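Local coordinates for protein arylamine n-acetyltransferase (Mycobacterium smegmatis, PDB 1W5R) that catalyses, in its native form, acetyl transfer to arylamines, probably through a cysteine-based catalytic triad, at residues S196-V199 with S200-G204; R187-I190 with D191-G195; G265-V268 with Q269-V272. The protein carries 1 engineered substitution. One frame throughout, in Å; residues are numbered along the deposited sequence.

Contact 1: residues S196-V199 with S200-G204; sequences SWYV and STHPG
Over one face of the Trp197 indole sits Thr201, one turn on, near the C-terminal part of helix 189-201. Its methyl CG2 stands almost on the normal of the six-membered ring, 3.9 Å from the centroid, a CH-pi contact, while OG1 lies above the same indole nearer the pyrrole side, 3.5 Å from NE1 at an angle too poor for a hydrogen bond. The next pair repeats the i to i+4 spacing: His202 CB lies over a face of the Tyr198 ring, and the side chains lie side by side, their rings oblique at 43°, with CE1 of Tyr198 3.6 Å from CD2 of His202. Tyr198 OH lies above one face of the His202 ring, toward the rim, and Pro203 CD above the other; Gly204 CA is at the edge, in plane. Trp197 has CG anti to the backbone N (chi1 -178°), which brings the indole against Thr201. Hydroxyls fold back on the same backbone. Ser200 OG and Ser200 N both donate to Ser196 O, reaching it from opposite faces of its carbonyl plane. Thr201 OG1 donates to Trp197 O over 2.7 Å, from above that carbonyl plane. Beyond the segments, Ser196 OG bonds to Val52 O and Tyr72 OH, and Ser200 OG to Val52 N, fastening the buried side of the helix to the loop whose Pro51 touches Trp197 and Thr201. Val199 packs on Tyr74 and on Gln73, the engineered residue that, judging by the family, stands in place of the active-site cysteine. His202 N bonds to Tyr198 O at 2.9 Å, and His202 ND1 accepts from Gly204 N at 3.0 Å, with the donor tilted 26° out of the imidazole plane.

Contact 2: residues R187-I190 with D191-G195; sequences RPRI and DLEVG
Arg187 rests its CB against CD2 of Leu192, 4.1 Å away, at the point where the chain turns into helix 189-201. Its bent side chain then leads off, and water 1 links its NH1 to Asp191 OD2, accepting from the arginine and donating to the carboxylate. The same guanidinium has a direct salt bridge to Glu185, and its NE bonds to Ser95 OG. Pro188, at the N-cap position, lays CG and CD against the Asp191 carboxylate, with CD 3.4 Å from OD2; its carbonyl O takes weak bonds from Asp191 N and Leu192 N. Arg189 meets Glu193 one turn on. Its NE is 3.7 Å from Glu193 OE2, a long salt bridge of charge alone, since the oxygen lies well out of the guanidinium plane and the two flat groups are 36° apart. Water 2 makes the directed link instead: it sits in plane at the guanidinium edge, accepts from NE at 3.1 Å and donates to OE1 of Glu193 at 2.8 Å. Glu193 OE2 is also held by Leu55 N, which should help fix the carboxylate's rotation. Ile190 brings CD1 to 3.7 Å from Glu193 OE1, the two chains crossing at about a right angle. Glu193 N to Arg189 O and Val194 N to Ile190 O continue the helix bonding with stronger bonds. This is the N-terminal turn of an alpha-helix, with Pro188 at the N-cap position, an i to i+4 Arg-Glu pair on its surface and Leu192 turned into the protein.

Contact 3: residues G265-V268 with Q269-V272; sequences GRDV and QARV
Val268 and Val272 form the tightly packed side of this helix start: they point the same way, Val268 CG1 to Val272 CG2 4.0 Å, alongside the bond from Val272 N to Val268 O, 2.9 Å and nearly linear at 171°. The solvent side is the cap, where Asp267 and Ala270 are exposed. Both carboxylate oxygens of Asp267, OD1 and OD2, lie 3.4 Å from Ala270 CB, and OD1 accepts from Ala270 N at 3.3 Å. This is a long N-cap bond, 158° at the hydrogen, and the amide meets OD1 from well above the carboxylate plane. CG of Asp267 is anti to its backbone N (chi1 -154°), which turns the carboxylate in over the first turn. There its negative charge would probably interact favourably with the positive N-terminal end of the helix dipole. The backbone of the same residue takes part as well, Asp267 O accepting from Arg271 N in its carbonyl plane. Arg271 runs its chain away from the turn, its NH1 paired with Glu274 and its NE bonded to Leu47 O. The valine side faces inward: Val272 packs on Val248 and Leu249 of helix 245-255 and Val268 on Leu48 and Leu263, while Gln269 touches Ala245 and Ala246, setting helix 268-274 against the start of helix 245-255.

How the contacts relate
From the N terminus, contact 2 comes first, following strand 175-182 and opening helix 189-201; contact 1 lies further along that helix and leads on toward helix 206-209. They adjoin in sequence, their centres about 14 Å apart, and neither nests in nor crosses the other. Each is a local turn, so none closes a long loop. Contact 3 follows much later, after helix 245-255, and starts the last helix, 268-274; its centre is about 19 Å from that of contact 1. Through outside partners, contacts 1 and 2 tie helix 189-201 to residues 51-56; contact 1 also touches helix 73-87 and contact 2 strand 111-119, while contact 3 meets Leu47 and Leu48.

Contact 1: residues S196-V199 with S200-G204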
# COMPACT_ATOMS: atom_id res chain seq x y z
N SER A 196 -3.91 -32.72 -8.21
CA SER A 196 -4.07 -32.03 -6.94
C SER A 196 -3.25 -32.68 -5.83
O SER A 196 -2.72 -31.99 -4.94
CB SER A 196 -5.54 -31.95 -6.54
OG SER A 196 -5.69 -31.10 -5.40
N TRP A 197 -3.17 -34.01 -5.84
CA TRP A 197 -2.29 -34.69 -4.90
C TRP A 197 -0.85 -34.16 -5.02
O TRP A 197 -0.21 -33.84 -4.00
CB TRP A 197 -2.33 -36.21 -5.12
CG TRP A 197 -1.46 -36.95 -4.14
CD1 TRP A 197 -0.21 -37.46 -4.37
CD2 TRP A 197 -1.76 -37.18 -2.77
NE1 TRP A 197 0.28 -38.03 -3.20
CE2 TRP A 197 -0.65 -37.87 -2.21
CE3 TRP A 197 -2.86 -36.90 -1.95
CZ2 TRP A 197 -0.62 -38.26 -0.86
CZ3 TRP A 197 -2.82 -37.30 -0.62
CH2 TRP A 197 -1.70 -37.96 -0.09
N TYR A 198 -0.34 -34.08 -6.25
CA TYR A 198 1.01 -33.57 -6.50
C TYR A 198 1.20 -32.14 -5.98
O TYR A 198 2.14 -31.85 -5.23
CB TYR A 198 1.29 -33.62 -8.01
CG TYR A 198 2.70 -33.26 -8.42
CD1 TYR A 198 3.75 -34.17 -8.27
CD2 TYR A 198 2.99 -32.01 -8.99
CE1 TYR A 198 5.05 -33.87 -8.66
CE2 TYR A 198 4.29 -31.70 -9.39
CZ TYR A 198 5.31 -32.63 -9.22
OH TYR A 198 6.60 -32.31 -9.61
N VAL A 199 0.27 -31.27 -6.36
CA VAL A 199 0.42 -29.84 -6.03
C VAL A 199 0.33 -29.62 -4.52
O VAL A 199 0.98 -28.71 -3.97
CB VAL A 199 -0.65 -28.99 -6.76
CG1 VAL A 199 -0.45 -27.52 -6.44
CG2 VAL A 199 -0.53 -29.17 -8.27
N SER A 200 -0.47 -30.45 -3.84
CA SER A 200 -0.72 -30.26 -2.41
C SER A 200 0.24 -31.05 -1.51
O SER A 200 0.21 -30.84 -0.29
CB SER A 200 -2.19 -30.53 -2.04
OG SER A 200 -2.49 -31.92 -2.17
N THR A 201 1.07 -31.93 -2.09
CA THR A 201 1.98 -32.75 -1.26
C THR A 201 3.44 -32.79 -1.67
O THR A 201 4.28 -33.17 -0.86
CB THR A 201 1.50 -34.21 -1.09
OG1 THR A 201 1.58 -34.90 -2.34
CG2 THR A 201 0.09 -34.24 -0.57
N HIS A 202 3.76 -32.45 -2.91
CA HIS A 202 5.16 -32.52 -3.31
C HIS A 202 5.95 -31.45 -2.54
O HIS A 202 5.54 -30.29 -2.52
CB HIS A 202 5.34 -32.36 -4.81
CG HIS A 202 6.74 -32.64 -5.26
ND1 HIS A 202 7.76 -31.73 -5.11
CD2 HIS A 202 7.29 -33.74 -5.82
CE1 HIS A 202 8.88 -32.25 -5.57
NE2 HIS A 202 8.63 -33.47 -6.00
N PRO A 203 7.08 -31.84 -1.89
CA PRO A 203 7.78 -30.90 -0.99
C PRO A 203 8.39 -29.68 -1.68
O PRO A 203 8.77 -28.72 -0.98
CB PRO A 203 8.86 -31.77 -0.33
CG PRO A 203 9.06 -32.91 -1.24
CD PRO A 203 7.73 -33.16 -1.91
N GLY A 204 8.48 -29.71 -3.01
CA GLY A 204 8.95 -28.57 -3.80
C GLY A 204 7.84 -27.73 -4.41
O GLY A 204 8.13 -26.73 -5.09

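Contact 2: residues R187-I190 with D191-G195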
# COMPACT_ATOMS: atom_id res chain seq x y z
N ARG A 187 -11.04 -33.75 -18.99
CA ARG A 187 -10.35 -34.59 -18.02
C ARG A 187 -11.32 -35.20 -17.04
O ARG A 187 -12.26 -34.53 -16.58
CB ARG A 187 -9.30 -33.78 -17.23
CG ARG A 187 -8.31 -33.01 -18.08
CD ARG A 187 -7.50 -33.97 -18.92
NE ARG A 187 -6.43 -33.28 -19.63
CZ ARG A 187 -5.62 -33.86 -20.52
NH1 ARG A 187 -5.76 -35.16 -20.81
NH2 ARG A 187 -4.68 -33.14 -21.10
N PRO A 188 -11.12 -36.48 -16.71
CA PRO A 188 -11.94 -37.07 -15.67
C PRO A 188 -11.47 -36.61 -14.29
O PRO A 188 -10.30 -36.23 -14.12
CB PRO A 188 -11.67 -38.57 -15.83
CG PRO A 188 -10.27 -38.65 -16.34
CD PRO A 188 -10.11 -37.43 -17.23
N ARG A 189 -12.37 -36.70 -13.32
CA ARG A 189 -12.07 -36.21 -11.98
C ARG A 189 -10.80 -36.83 -11.40
O ARG A 189 -10.00 -36.14 -10.77
CB ARG A 189 -13.25 -36.40 -11.03
CG ARG A 189 -13.02 -35.78 -9.66
CD ARG A 189 -14.27 -35.77 -8.84
NE ARG A 189 -14.62 -37.09 -8.32
CZ ARG A 189 -15.84 -37.45 -7.94
NH1 ARG A 189 -16.85 -36.59 -8.04
NH2 ARG A 189 -16.06 -38.67 -7.48
N ILE A 190 -10.62 -38.13 -11.60
CA ILE A 190 -9.45 -38.79 -11.04
C ILE A 190 -8.12 -38.18 -11.51
O ILE A 190 -7.16 -38.11 -10.74
CB ILE A 190 -9.49 -40.34 -11.25
CG1 ILE A 190 -8.36 -41.03 -10.48
CG2 ILE A 190 -9.43 -40.70 -12.73
CD1 ILE A 190 -8.42 -40.85 -8.98
N ASP A 191 -8.06 -37.78 -12.78
CA ASP A 191 -6.82 -37.19 -13.31
C ASP A 191 -6.56 -35.82 -12.67
O ASP A 191 -5.41 -35.44 -12.46
CB ASP A 191 -6.85 -37.05 -14.83
CG ASP A 191 -6.80 -38.39 -15.57
OD1 ASP A 191 -6.72 -39.44 -14.90
OD2 ASP A 191 -6.84 -38.36 -16.82
N LEU A 192 -7.63 -35.08 -12.40
CA LEU A 192 -7.51 -33.83 -11.64
C LEU A 192 -7.07 -34.11 -10.20
O LEU A 192 -6.26 -33.37 -9.65
CB LEU A 192 -8.86 -33.09 -11.65
CG LEU A 192 -9.37 -32.70 -13.05
CD1 LEU A 192 -10.71 -31.99 -12.92
CD2 LEU A 192 -8.35 -31.81 -13.77
N GLU A 193 -7.60 -35.17 -9.60
CA GLU A 193 -7.21 -35.54 -8.24
C GLU A 193 -5.74 -35.96 -8.14
O GLU A 193 -5.10 -35.67 -7.13
CB GLU A 193 -8.15 -36.63 -7.71
CG GLU A 193 -9.51 -36.04 -7.33
CD GLU A 193 -10.59 -37.04 -6.94
OE1 GLU A 193 -10.51 -38.24 -7.31
OE2 GLU A 193 -11.55 -36.61 -6.28
N VAL A 194 -5.19 -36.62 -9.16
CA VAL A 194 -3.76 -36.98 -9.17
C VAL A 194 -2.91 -35.69 -9.24
O VAL A 194 -1.91 -35.54 -8.53
CB VAL A 194 -3.45 -37.94 -10.34
CG1 VAL A 194 -1.96 -38.13 -10.56
CG2 VAL A 194 -4.14 -39.30 -10.11
N GLY A 195 -3.31 -34.75 -10.08
CA GLY A 195 -2.64 -33.46 -10.15
C GLY A 195 -2.72 -32.74 -8.81
O GLY A 195 -1.71 -32.22 -8.32
O HOH W 1 -7.20 -37.36 -19.37
O HOH W 2 -12.81 -39.58 -8.17

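Contact 3: residues G265-V268 with Q269-V272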
# COMPACT_ATOMS: atom_id res chain seq x y z
N GLY A 265 -5.74 -26.10 16.62
CA GLY A 265 -4.72 -27.07 17.12
C GLY A 265 -3.64 -27.46 16.11
O GLY A 265 -2.94 -28.48 16.29
N ARG A 266 -3.48 -26.66 15.06
CA ARG A 266 -2.49 -26.97 14.04
C ARG A 266 -1.29 -26.00 14.09
O ARG A 266 -0.35 -26.13 13.31
CB ARG A 266 -3.14 -27.02 12.67
CG ARG A 266 -4.20 -28.11 12.59
CD ARG A 266 -4.56 -28.49 11.14
NE ARG A 266 -5.49 -29.61 11.07
CZ ARG A 266 -5.16 -30.87 10.77
NH1 ARG A 266 -3.89 -31.18 10.50
NH2 ARG A 266 -6.09 -31.81 10.73
N ASP A 267 -1.35 -25.04 15.00
CA ASP A 267 -0.35 -23.95 15.16
C ASP A 267 -0.06 -23.24 13.85
O ASP A 267 1.07 -23.16 13.36
CB ASP A 267 0.92 -24.41 15.87
CG ASP A 267 1.59 -23.23 16.56
OD1 ASP A 267 1.18 -22.09 16.29
OD2 ASP A 267 2.51 -23.47 17.37
N VAL A 268 -1.15 -22.72 13.31
CA VAL A 268 -1.13 -21.97 12.08
C VAL A 268 -0.11 -20.84 12.16
O VAL A 268 0.68 -20.65 11.23
CB VAL A 268 -2.52 -21.38 11.78
CG1 VAL A 268 -2.49 -20.56 10.50
CG2 VAL A 268 -3.57 -22.48 11.68
N GLN A 269 -0.11 -20.12 13.28
CA GLN A 269 0.73 -18.93 13.41
C GLN A 269 2.21 -19.29 13.27
O GLN A 269 2.94 -18.61 12.57
CB GLN A 269 0.44 -18.19 14.72
CG GLN A 269 0.87 -16.72 14.69
CD GLN A 269 0.75 -16.03 16.03
OE1 GLN A 269 -0.17 -15.26 16.26
NE2 GLN A 269 1.69 -16.31 16.93
N ALA A 270 2.63 -20.39 13.91
CA ALA A 270 4.02 -20.84 13.84
C ALA A 270 4.42 -21.30 12.43
O ALA A 270 5.54 -21.06 12.01
CB ALA A 270 4.29 -21.96 14.86
N ARG A 271 3.51 -21.93 11.71
CA ARG A 271 3.84 -22.37 10.37
C ARG A 271 3.91 -21.19 9.40
O ARG A 271 4.78 -21.14 8.53
CB ARG A 271 2.82 -23.41 9.88
CG ARG A 271 3.03 -23.89 8.45
CD ARG A 271 4.43 -24.47 8.17
NE ARG A 271 4.48 -25.01 6.81
CZ ARG A 271 5.57 -25.09 6.06
NH1 ARG A 271 6.76 -24.67 6.51
NH2 ARG A 271 5.47 -25.59 4.83
N VAL A 272 2.99 -20.26 9.55
CA VAL A 272 3.03 -19.02 8.77
C VAL A 272 4.34 -18.27 9.02
O VAL A 272 4.94 -17.73 8.09
CB VAL A 272 1.78 -18.17 9.05
CG1 VAL A 272 1.92 -16.78 8.44
CG2 VAL A 272 0.56 -18.85 8.47